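Local structure of porphyranase B (Zobellia galactanivorans, 3JUU) at residues Met33-Phe37 with Tyr267-Ser272; Asp138-Leu144 with Ala230-Met236; Phe201-Gly205 with Phe216-Gly220. The protein hydrolyses the sulfated red-algal polysaccharide porphyran at linkages between beta-D-galactopyranose and alpha-L-galactopyranose-6-sulfate, releasing mostly disaccharides. All coordinates share one frame; numbering follows the deposited sequence.

All three contacts are largely buried and belong to the beta-sandwich of glycoside hydrolase family 16. Contact 1 ties a loop near the N-terminus to strand 264-276 close to the C-terminus, and the chain between them holds both others. Contact 3 lies beside it, W269 packing on V203, and pairs two strands of a hairpin. Contact 2, whose centre is about 23 Å from each of the others, sets a loop against strand 141-150, which carries E143, the probable nucleophile. Backbone pairing dominates contact 3, contact 1 adds a salt bridge beside a sulfate, and contact 2 relies on an arginine gripping a backbone carbonyl and a carboxylate, apolar packing and water, with L144 touching F216 of contact 3.

Contact 1 of 3, residues Met33-Phe37 with Tyr267-Ser272; sequences MSDEF and YNWVRS. With SO4 (sulfate ion), chain D.
E36 and R271 meet in a side-on salt bridge, NE and NH2 of the arginine each serving one carboxylate oxygen. R271 NE lies 2.7 Å from E36 OE2 on the syn lone pair of that oxygen, while NH2 reaches E36 OE1 at 3.0 Å, and the two planar groups are only 30° apart. Although the glutamate CB points away from the strand, CG lies beside the backbone N, and a bend at chi2 (-60°) brings the carboxylate back. One water links OE2 to V270 O; a second lies within bonding distance of OE1 and N268 O and may donate to them. NH1 and the second N-H of NH2 hold a sulfate ion, probably from the crystallisation liquor; R271 NH1 is 2.7 Å from its O3 and NH2 bonds O2. W269 NE1 gives a longer bond to sulfate O4, 3.1 Å, and the indole lies flat against a face of the guanidinium, with H13 completing the anion site.

Between the backbones D35 and V270 form a single antiparallel hydrogen-bonded bridge, D35 N to V270 O at 2.8 Å and V270 N to D35 O at 3.0 Å. The serines extend the pairing: S272 N donates to S34 OG at 2.8 Å, S34 OG being bonded also to I30 O, and S272 OG donates to M33 O from above the carbonyl plane. D35 OD1 takes the F37 amide in an Asx turn, and its OD2 is held by W47. The F37 ring, by contrast, makes an apolar contact, CE2 on V270 CG2. The strand that receives the loop is flanked by strand 108-115, which bonds W269 and R271 through the backbone, while V270 and S272 rest on L238 of strand 237-242 and F37 reaches L74 of strand 73-87.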
loop_
_atom_site.group_PDB
_atom_site.type_symbol
_atom_site.label_atom_id
_atom_site.label_comp_id
_atom_site.label_asym_id
_atom_site.label_seq_id
_atom_site.Cartn_x
_atom_site.Cartn_y
_atom_site.Cartn_z
ATOM N N MET A 33 -2.701 -8.024 -12.365
ATOM C CA MET A 33 -2.571 -7.191 -11.142
ATOM C C MET A 33 -3.365 -7.779 -10.000
ATOM O O MET A 33 -3.686 -7.073 -9.006
ATOM C CB MET A 33 -3.013 -5.748 -11.421
ATOM C CG MET A 33 -2.137 -5.080 -12.457
ATOM S SD MET A 33 -2.622 -3.366 -12.793
ATOM C CE MET A 33 -1.973 -2.599 -11.280
ATOM N N SER A 34 -3.657 -9.078 -10.080
ATOM C CA SER A 34 -4.442 -9.716 -9.068
ATOM C C SER A 34 -3.773 -11.047 -8.663
ATOM O O SER A 34 -3.157 -11.676 -9.494
ATOM C CB SER A 34 -5.880 -9.990 -9.563
ATOM O OG SER A 34 -6.480 -8.749 -9.989
ATOM N N ASP A 35 -3.898 -11.434 -7.416
ATOM C CA ASP A 35 -3.240 -12.675 -6.932
ATOM C C ASP A 35 -3.908 -13.105 -5.651
ATOM O O ASP A 35 -4.157 -12.283 -4.734
ATOM C CB ASP A 35 -1.732 -12.438 -6.701
ATOM C CG ASP A 35 -0.880 -13.724 -6.913
ATOM O OD1 ASP A 35 -1.416 -14.801 -6.631
ATOM O OD2 ASP A 35 0.309 -13.589 -7.298
ATOM N N GLU A 36 -4.244 -14.408 -5.582
ATOM C CA GLU A 36 -4.784 -15.017 -4.358
ATOM C C GLU A 36 -3.618 -15.555 -3.513
ATOM O O GLU A 36 -3.826 -15.877 -2.350
ATOM C CB GLU A 36 -5.738 -16.187 -4.720
ATOM C CG GLU A 36 -6.983 -15.759 -5.462
ATOM C CD GLU A 36 -7.817 -14.772 -4.638
ATOM O OE1 GLU A 36 -8.129 -15.064 -3.469
ATOM O OE2 GLU A 36 -8.176 -13.702 -5.173
ATOM N N PHE A 37 -2.419 -15.581 -4.091
ATOM C CA PHE A 37 -1.184 -15.974 -3.321
ATOM C C PHE A 37 -1.240 -17.420 -2.834
ATOM O O PHE A 37 -0.772 -17.724 -1.714
ATOM C CB PHE A 37 -0.910 -15.037 -2.125
ATOM C CG PHE A 37 -0.734 -13.629 -2.557
ATOM C CD1 PHE A 37 0.329 -13.274 -3.381
ATOM C CD2 PHE A 37 -1.643 -12.644 -2.119
ATOM C CE1 PHE A 37 0.491 -11.945 -3.815
ATOM C CE2 PHE A 37 -1.462 -11.310 -2.577
ATOM C CZ PHE A 37 -0.396 -10.972 -3.392
ATOM N N TYR A 267 -1.413 -10.425 3.629
ATOM C CA TYR A 267 -2.419 -10.060 2.623
ATOM C C TYR A 267 -3.009 -11.366 2.151
ATOM O O TYR A 267 -2.270 -12.171 1.564
ATOM C CB TYR A 267 -1.774 -9.346 1.449
ATOM C CG TYR A 267 -0.959 -8.108 1.849
ATOM C CD1 TYR A 267 -1.491 -6.809 1.659
ATOM C CD2 TYR A 267 0.333 -8.227 2.388
ATOM C CE1 TYR A 267 -0.709 -5.660 2.004
ATOM C CE2 TYR A 267 1.085 -7.100 2.759
ATOM C CZ TYR A 267 0.562 -5.834 2.570
ATOM O OH TYR A 267 1.283 -4.713 2.902
ATOM N N ASN A 268 -4.295 -11.614 2.437
ATOM C CA ASN A 268 -4.961 -12.825 1.891
ATOM C C ASN A 268 -5.125 -12.792 0.371
ATOM O O ASN A 268 -5.067 -13.827 -0.298
ATOM C CB ASN A 268 -6.291 -13.139 2.597
ATOM C CG ASN A 268 -6.108 -13.567 4.012
ATOM O OD1 ASN A 268 -5.039 -14.079 4.398
ATOM N ND2 ASN A 268 -7.157 -13.393 4.827
ATOM N N TRP A 269 -5.251 -11.591 -0.205
ATOM C CA TRP A 269 -5.377 -11.503 -1.619
ATOM C C TRP A 269 -5.264 -10.049 -2.020
ATOM O O TRP A 269 -5.446 -9.169 -1.135
ATOM C CB TRP A 269 -6.724 -12.098 -2.078
ATOM C CG TRP A 269 -7.945 -11.759 -1.272
ATOM C CD1 TRP A 269 -8.611 -12.594 -0.385
ATOM C CD2 TRP A 269 -8.775 -10.551 -1.368
ATOM N NE1 TRP A 269 -9.752 -11.969 0.076
ATOM C CE2 TRP A 269 -9.850 -10.712 -0.474
ATOM C CE3 TRP A 269 -8.648 -9.322 -2.074
ATOM C CZ2 TRP A 269 -10.841 -9.691 -0.257
ATOM C CZ3 TRP A 269 -9.637 -8.310 -1.861
ATOM C CH2 TRP A 269 -10.709 -8.513 -0.981
ATOM N N VAL A 270 -4.960 -9.831 -3.296
ATOM C CA VAL A 270 -5.051 -8.492 -3.939
ATOM C C VAL A 270 -5.830 -8.685 -5.212
ATOM O O VAL A 270 -5.518 -9.590 -6.012
ATOM C CB VAL A 270 -3.672 -7.935 -4.299
ATOM C CG1 VAL A 270 -3.809 -6.635 -5.151
ATOM C CG2 VAL A 270 -2.910 -7.580 -3.049
ATOM N N ARG A 271 -6.872 -7.868 -5.414
ATOM C CA ARG A 271 -7.714 -8.052 -6.619
ATOM C C ARG A 271 -7.893 -6.701 -7.210
ATOM O O ARG A 271 -8.303 -5.758 -6.503
ATOM C CB ARG A 271 -9.106 -8.657 -6.171
ATOM C CG ARG A 271 -8.911 -10.048 -5.528
ATOM C CD ARG A 271 -10.228 -10.616 -4.996
ATOM N NE ARG A 271 -10.048 -11.950 -4.391
ATOM C CZ ARG A 271 -10.914 -12.477 -3.537
ATOM N NH1 ARG A 271 -11.962 -11.736 -3.122
ATOM N NH2 ARG A 271 -10.683 -13.670 -2.980
ATOM N N SER A 272 -7.651 -6.622 -8.509
ATOM C CA SER A 272 -7.710 -5.381 -9.262
ATOM C C SER A 272 -8.729 -5.581 -10.395
ATOM O O SER A 272 -8.816 -6.681 -10.969
ATOM C CB SER A 272 -6.334 -5.153 -9.826
ATOM O OG SER A 272 -5.380 -4.996 -8.781
HETATM S S SO4 D . -12.846 -14.093 -0.192
HETATM O O1 SO4 D . -14.078 -14.797 0.146
HETATM O O2 SO4 D . -11.938 -15.002 -0.904
HETATM O O3 SO4 D . -13.209 -12.956 -1.044
HETATM O O4 SO4 D . -12.224 -13.616 1.064
HETATM O O HOH W 1 -6.712 -16.200 -1.236
HETATM O O HOH W 2 -6.834 -12.337 -6.962
#

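Contact 2 of 3, residues Asp138-Leu144 with Ala230-Met236; sequences DKRTTEL and ADFDIEM
R140 reaches from just before strand 141-150 into the loop 230-236 and grips it by D231 O. Its CG stands between the backbone N and the carbonyl carbon (chi1 62°), and the chain runs extended to NE, with CB pointing at the loop. CG packs on I234 CD1; the same methyl also touches NE and lies over one face of the guanidinium, toward its rim, 3.6 Å from R140 CZ. At the tip NH1 and NH2 grip D231 O end-on, at 2.9 and 3.1 Å, with the carbonyl oxygen in the guanidinium plane; NH1 also touches A230 CB. NH2 makes a salt bridge of 3.0 Å with D233 OD1, to which a water bonded to D138 OD1 also donates, weakly. A leucine in its place would probably cost D231 O both guanidinium donors and D233 its charged mate, so that the loop could shift.

T142 CB sits over one face of the F232 ring, 3.9 Å from its centroid, a CH-pi contact, while M236 CE meets L144 CB. These residues face the loop, whereas E143 CB points away from it. The guanidinium, in cation-pi contact with Y182, donates to the D231 carbonyl and probably offsets the D233 charge.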
loop_
_atom_site.group_PDB
_atom_site.type_symbol
_atom_site.label_atom_id
_atom_site.label_comp_id
_atom_site.label_asym_id
_atom_site.label_seq_id
_atom_site.Cartn_x
_atom_site.Cartn_y
_atom_site.Cartn_z
ATOM N N ASP A 138 4.020 13.869 -17.675
ATOM C CA ASP A 138 3.752 12.602 -16.955
ATOM C C ASP A 138 4.893 12.106 -16.099
ATOM O O ASP A 138 4.729 11.147 -15.364
ATOM C CB ASP A 138 3.328 11.489 -17.901
ATOM C CG ASP A 138 1.960 11.757 -18.586
ATOM O OD1 ASP A 138 1.188 12.668 -18.171
ATOM O OD2 ASP A 138 1.713 10.999 -19.505
ATOM N N LYS A 139 6.045 12.793 -16.121
ATOM C CA LYS A 139 7.156 12.482 -15.213
ATOM C C LYS A 139 6.843 12.922 -13.776
ATOM O O LYS A 139 7.567 12.565 -12.849
ATOM C CB LYS A 139 8.460 13.205 -15.704
ATOM C CG LYS A 139 9.045 12.600 -17.036
ATOM C CD LYS A 139 10.409 13.317 -17.385
ATOM C CE LYS A 139 10.639 13.371 -18.865
ATOM N NZ LYS A 139 10.806 11.927 -19.399
ATOM N N ARG A 140 5.830 13.769 -13.584
ATOM C CA ARG A 140 5.379 14.185 -12.231
ATOM C C ARG A 140 4.893 12.899 -11.537
ATOM O O ARG A 140 4.589 11.916 -12.185
ATOM C CB ARG A 140 4.199 15.174 -12.319
ATOM C CG ARG A 140 2.976 14.556 -12.992
ATOM C CD ARG A 140 1.979 15.686 -13.384
ATOM N NE ARG A 140 0.855 15.171 -14.178
ATOM C CZ ARG A 140 -0.306 14.685 -13.713
ATOM N NH1 ARG A 140 -0.589 14.634 -12.434
ATOM N NH2 ARG A 140 -1.207 14.225 -14.575
ATOM N N THR A 141 4.868 12.938 -10.200
ATOM C CA THR A 141 4.460 11.797 -9.389
ATOM C C THR A 141 3.014 11.937 -8.981
ATOM O O THR A 141 2.596 13.026 -8.548
ATOM C CB THR A 141 5.315 11.759 -8.124
ATOM O OG1 THR A 141 6.667 11.550 -8.559
ATOM C CG2 THR A 141 4.893 10.558 -7.219
ATOM N N THR A 142 2.298 10.826 -9.018
ATOM C CA THR A 142 0.961 10.751 -8.493
ATOM C C THR A 142 1.033 9.477 -7.631
ATOM O O THR A 142 1.459 8.438 -8.060
ATOM C CB THR A 142 -0.143 10.559 -9.606
ATOM O OG1 THR A 142 0.121 9.368 -10.383
ATOM C CG2 THR A 142 -0.220 11.724 -10.527
ATOM N N GLU A 143 0.653 9.610 -6.360
ATOM C CA GLU A 143 0.652 8.461 -5.434
ATOM C C GLU A 143 -0.711 8.410 -4.802
ATOM O O GLU A 143 -1.191 9.420 -4.295
ATOM C CB GLU A 143 1.741 8.702 -4.346
ATOM C CG GLU A 143 1.748 7.561 -3.271
ATOM C CD GLU A 143 2.806 7.858 -2.186
ATOM O OE1 GLU A 143 3.666 8.770 -2.354
ATOM O OE2 GLU A 143 2.740 7.182 -1.132
ATOM N N LEU A 144 -1.308 7.211 -4.807
ATOM C CA LEU A 144 -2.653 6.974 -4.237
ATOM C C LEU A 144 -2.482 5.901 -3.111
ATOM O O LEU A 144 -2.318 4.724 -3.355
ATOM C CB LEU A 144 -3.599 6.485 -5.390
ATOM C CG LEU A 144 -5.134 6.586 -5.144
ATOM C CD1 LEU A 144 -5.891 6.006 -6.328
ATOM C CD2 LEU A 144 -5.555 5.898 -3.816
ATOM N N ALA A 230 -3.931 16.735 -8.053
ATOM C CA ALA A 230 -3.660 16.945 -9.504
ATOM C C ALA A 230 -4.345 15.815 -10.216
ATOM O O ALA A 230 -4.713 14.788 -9.594
ATOM C CB ALA A 230 -2.119 16.945 -9.792
ATOM N N ASP A 231 -4.550 15.943 -11.532
ATOM C CA ASP A 231 -5.165 14.817 -12.270
ATOM C C ASP A 231 -4.399 13.465 -12.089
ATOM O O ASP A 231 -3.186 13.351 -12.344
ATOM C CB ASP A 231 -5.101 15.088 -13.741
ATOM C CG ASP A 231 -6.034 16.217 -14.197
ATOM O OD1 ASP A 231 -7.019 16.500 -13.472
ATOM O OD2 ASP A 231 -5.729 16.779 -15.299
ATOM N N PHE A 232 -5.119 12.435 -11.692
ATOM C CA PHE A 232 -4.545 11.070 -11.627
ATOM C C PHE A 232 -4.924 10.337 -12.927
ATOM O O PHE A 232 -5.785 9.467 -12.905
ATOM C CB PHE A 232 -5.081 10.359 -10.376
ATOM C CG PHE A 232 -4.313 10.710 -9.080
ATOM C CD1 PHE A 232 -3.517 11.870 -8.982
ATOM C CD2 PHE A 232 -4.378 9.851 -7.979
ATOM C CE1 PHE A 232 -2.810 12.225 -7.788
ATOM C CE2 PHE A 232 -3.643 10.197 -6.766
ATOM C CZ PHE A 232 -2.808 11.365 -6.698
ATOM N N ASP A 233 -4.289 10.724 -14.060
ATOM C CA ASP A 233 -4.638 10.091 -15.319
ATOM C C ASP A 233 -3.414 9.371 -15.891
ATOM O O ASP A 233 -3.327 9.191 -17.140
ATOM C CB ASP A 233 -5.173 11.133 -16.297
ATOM C CG ASP A 233 -4.229 12.309 -16.466
ATOM O OD1 ASP A 233 -3.157 12.352 -15.830
ATOM O OD2 ASP A 233 -4.628 13.282 -17.164
ATOM N N ILE A 234 -2.453 9.025 -14.998
ATOM C CA ILE A 234 -1.169 8.364 -15.432
ATOM C C ILE A 234 -1.231 6.917 -14.918
ATOM O O ILE A 234 -1.697 6.691 -13.793
ATOM C CB ILE A 234 0.160 9.078 -14.901
ATOM C CG1 ILE A 234 0.175 10.596 -15.260
ATOM C CG2 ILE A 234 1.410 8.399 -15.544
ATOM C CD1 ILE A 234 1.042 11.437 -14.436
ATOM N N GLU A 235 -0.756 5.973 -15.721
ATOM C CA GLU A 235 -0.695 4.543 -15.321
ATOM C C GLU A 235 -0.017 4.380 -13.966
ATOM O O GLU A 235 1.022 5.018 -13.689
ATOM C CB GLU A 235 0.156 3.746 -16.388
ATOM C CG GLU A 235 0.059 2.241 -16.173
ATOM C CD GLU A 235 0.902 1.481 -17.219
ATOM O OE1 GLU A 235 1.590 2.154 -17.997
ATOM O OE2 GLU A 235 0.972 0.267 -17.174
ATOM N N MET A 236 -0.605 3.558 -13.103
ATOM C CA MET A 236 -0.012 3.349 -11.776
ATOM C C MET A 236 0.166 1.862 -11.498
ATOM O O MET A 236 -0.437 1.025 -12.153
ATOM C CB MET A 236 -0.846 4.009 -10.667
ATOM C CG MET A 236 -0.627 5.532 -10.697
ATOM S SD MET A 236 -1.076 6.365 -9.133
ATOM C CE MET A 236 -2.816 6.554 -9.259
HETATM O O HOH W 3 -1.518 12.708 -18.267
HETATM O O HOH W 4 -2.230 8.837 -12.070
#

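Contact 3 of 3, residues Phe201-Gly205 with Phe216-Gly220; sequences FHVYG and FFLDG
Strands 202-205 and 216-218 run antiparallel, their axes 4.9 Å apart at closest approach and 173° between directions, with G205 and F217 exchanging two backbone bonds (F217 N to G205 O 2.8 Å) and Y204 facing L218 as a non-hydrogen-bonded pair. On the face of this last pair the two side chains lie side by side, L218 CD1 resting 3.8 Å from Y204 CE1, with M167 and L193 packing against both. L218 CD1 also meets H202 CB at 3.9 Å. These strands are the arms of a beta hairpin in the sandwich, bordered by strand 108-115 beside H202 and Y204 and by strand 221-226 beside F216.

Where strand 216-218 ends, the backbone bond D219 N to V203 O continues the pairing, and the D219 carboxylate supplies the acceptor for V203 N. With CG beside its backbone N (chi1 -61°), D219 OD1 comes within 2.8 Å of V203 N, nearly in line with the C-O bond. OD2 offers its syn lone pair to H202 ND1, also at 2.8 Å, in the plane of the imidazole, and the carboxylate is turned just 28° from the ring; two bonds therefore fix its rotation. A water further links V203 O to G220 N.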
loop_
_atom_site.group_PDB
_atom_site.type_symbol
_atom_site.label_atom_id
_atom_site.label_comp_id
_atom_site.label_asym_id
_atom_site.label_seq_id
_atom_site.Cartn_x
_atom_site.Cartn_y
_atom_site.Cartn_z
ATOM N N PHE A 201 -8.232 -8.971 10.043
ATOM C CA PHE A 201 -8.179 -8.611 8.636
ATOM C C PHE A 201 -9.227 -7.508 8.319
ATOM O O PHE A 201 -10.309 -7.488 8.900
ATOM C CB PHE A 201 -8.430 -9.810 7.721
ATOM C CG PHE A 201 -7.261 -10.745 7.654
ATOM C CD1 PHE A 201 -6.239 -10.499 6.744
ATOM C CD2 PHE A 201 -7.154 -11.812 8.544
ATOM C CE1 PHE A 201 -5.093 -11.321 6.669
ATOM C CE2 PHE A 201 -6.026 -12.652 8.490
ATOM C CZ PHE A 201 -4.991 -12.395 7.555
ATOM N N HIS A 202 -8.883 -6.631 7.372
ATOM C CA HIS A 202 -9.869 -5.695 6.809
ATOM C C HIS A 202 -9.688 -5.702 5.318
ATOM O O HIS A 202 -8.609 -5.999 4.793
ATOM C CB HIS A 202 -9.661 -4.260 7.425
ATOM C CG HIS A 202 -10.031 -4.161 8.875
ATOM N ND1 HIS A 202 -11.330 -3.922 9.307
ATOM C CD2 HIS A 202 -9.277 -4.296 10.003
ATOM C CE1 HIS A 202 -11.342 -3.866 10.638
ATOM N NE2 HIS A 202 -10.113 -4.099 11.075
ATOM N N VAL A 203 -10.757 -5.335 4.616
ATOM C CA VAL A 203 -10.662 -5.174 3.209
ATOM C C VAL A 203 -10.476 -3.695 2.885
ATOM O O VAL A 203 -11.357 -2.908 3.148
ATOM C CB VAL A 203 -11.874 -5.740 2.467
ATOM C CG1 VAL A 203 -11.701 -5.453 0.956
ATOM C CG2 VAL A 203 -11.946 -7.316 2.665
ATOM N N TYR A 204 -9.336 -3.323 2.302
ATOM C CA TYR A 204 -9.085 -1.907 1.986
ATOM C C TYR A 204 -9.220 -1.776 0.480
ATOM O O TYR A 204 -8.537 -2.479 -0.282
ATOM C CB TYR A 204 -7.622 -1.571 2.396
ATOM C CG TYR A 204 -7.362 -1.740 3.874
ATOM C CD1 TYR A 204 -7.889 -0.788 4.800
ATOM C CD2 TYR A 204 -6.637 -2.852 4.398
ATOM C CE1 TYR A 204 -7.707 -0.925 6.176
ATOM C CE2 TYR A 204 -6.463 -2.994 5.792
ATOM C CZ TYR A 204 -6.991 -2.036 6.675
ATOM O OH TYR A 204 -6.744 -2.102 8.042
ATOM N N GLY A 205 -10.045 -0.807 0.032
ATOM C CA GLY A 205 -10.336 -0.687 -1.399
ATOM C C GLY A 205 -10.345 0.771 -1.841
ATOM O O GLY A 205 -10.608 1.668 -1.050
ATOM N N PHE A 216 -12.818 5.833 -1.500
ATOM C CA PHE A 216 -12.182 4.782 -0.639
ATOM C C PHE A 216 -13.240 3.928 0.034
ATOM O O PHE A 216 -14.283 4.455 0.461
ATOM C CB PHE A 216 -11.309 5.454 0.451
ATOM C CG PHE A 216 -10.073 6.108 -0.121
ATOM C CD1 PHE A 216 -9.002 5.310 -0.555
ATOM C CD2 PHE A 216 -9.995 7.501 -0.218
ATOM C CE1 PHE A 216 -7.894 5.903 -1.174
ATOM C CE2 PHE A 216 -8.842 8.128 -0.752
ATOM C CZ PHE A 216 -7.791 7.301 -1.203
ATOM N N PHE A 217 -12.971 2.616 0.177
ATOM C CA PHE A 217 -13.913 1.673 0.828
ATOM C C PHE A 217 -13.179 0.914 1.898
ATOM O O PHE A 217 -11.968 0.546 1.756
ATOM C CB PHE A 217 -14.339 0.610 -0.202
ATOM C CG PHE A 217 -15.346 1.133 -1.175
ATOM C CD1 PHE A 217 -16.675 0.799 -1.012
ATOM C CD2 PHE A 217 -14.930 2.028 -2.235
ATOM C CE1 PHE A 217 -17.653 1.308 -1.880
ATOM C CE2 PHE A 217 -15.911 2.500 -3.154
ATOM C CZ PHE A 217 -17.264 2.153 -2.912
ATOM N N LEU A 218 -13.913 0.612 2.945
ATOM C CA LEU A 218 -13.420 -0.222 4.088
ATOM C C LEU A 218 -14.417 -1.303 4.378
ATOM O O LEU A 218 -15.611 -1.004 4.590
ATOM C CB LEU A 218 -13.185 0.648 5.364
ATOM C CG LEU A 218 -12.810 -0.101 6.630
ATOM C CD1 LEU A 218 -11.452 -0.951 6.380
ATOM C CD2 LEU A 218 -12.781 0.857 7.877
ATOM N N ASP A 219 -13.964 -2.576 4.298
ATOM C CA ASP A 219 -14.821 -3.761 4.609
ATOM C C ASP A 219 -16.118 -3.682 3.789
ATOM O O ASP A 219 -17.209 -3.901 4.322
ATOM C CB ASP A 219 -15.095 -3.816 6.099
ATOM C CG ASP A 219 -13.797 -3.971 6.887
ATOM O OD1 ASP A 219 -12.924 -4.687 6.321
ATOM O OD2 ASP A 219 -13.717 -3.414 8.001
ATOM N N GLY A 220 -15.952 -3.257 2.539
ATOM C CA GLY A 220 -17.053 -3.288 1.588
ATOM C C GLY A 220 -17.988 -2.142 1.697
ATOM O O GLY A 220 -19.094 -2.164 1.114
HETATM O O HOH W 5 -13.492 -2.493 1.075
#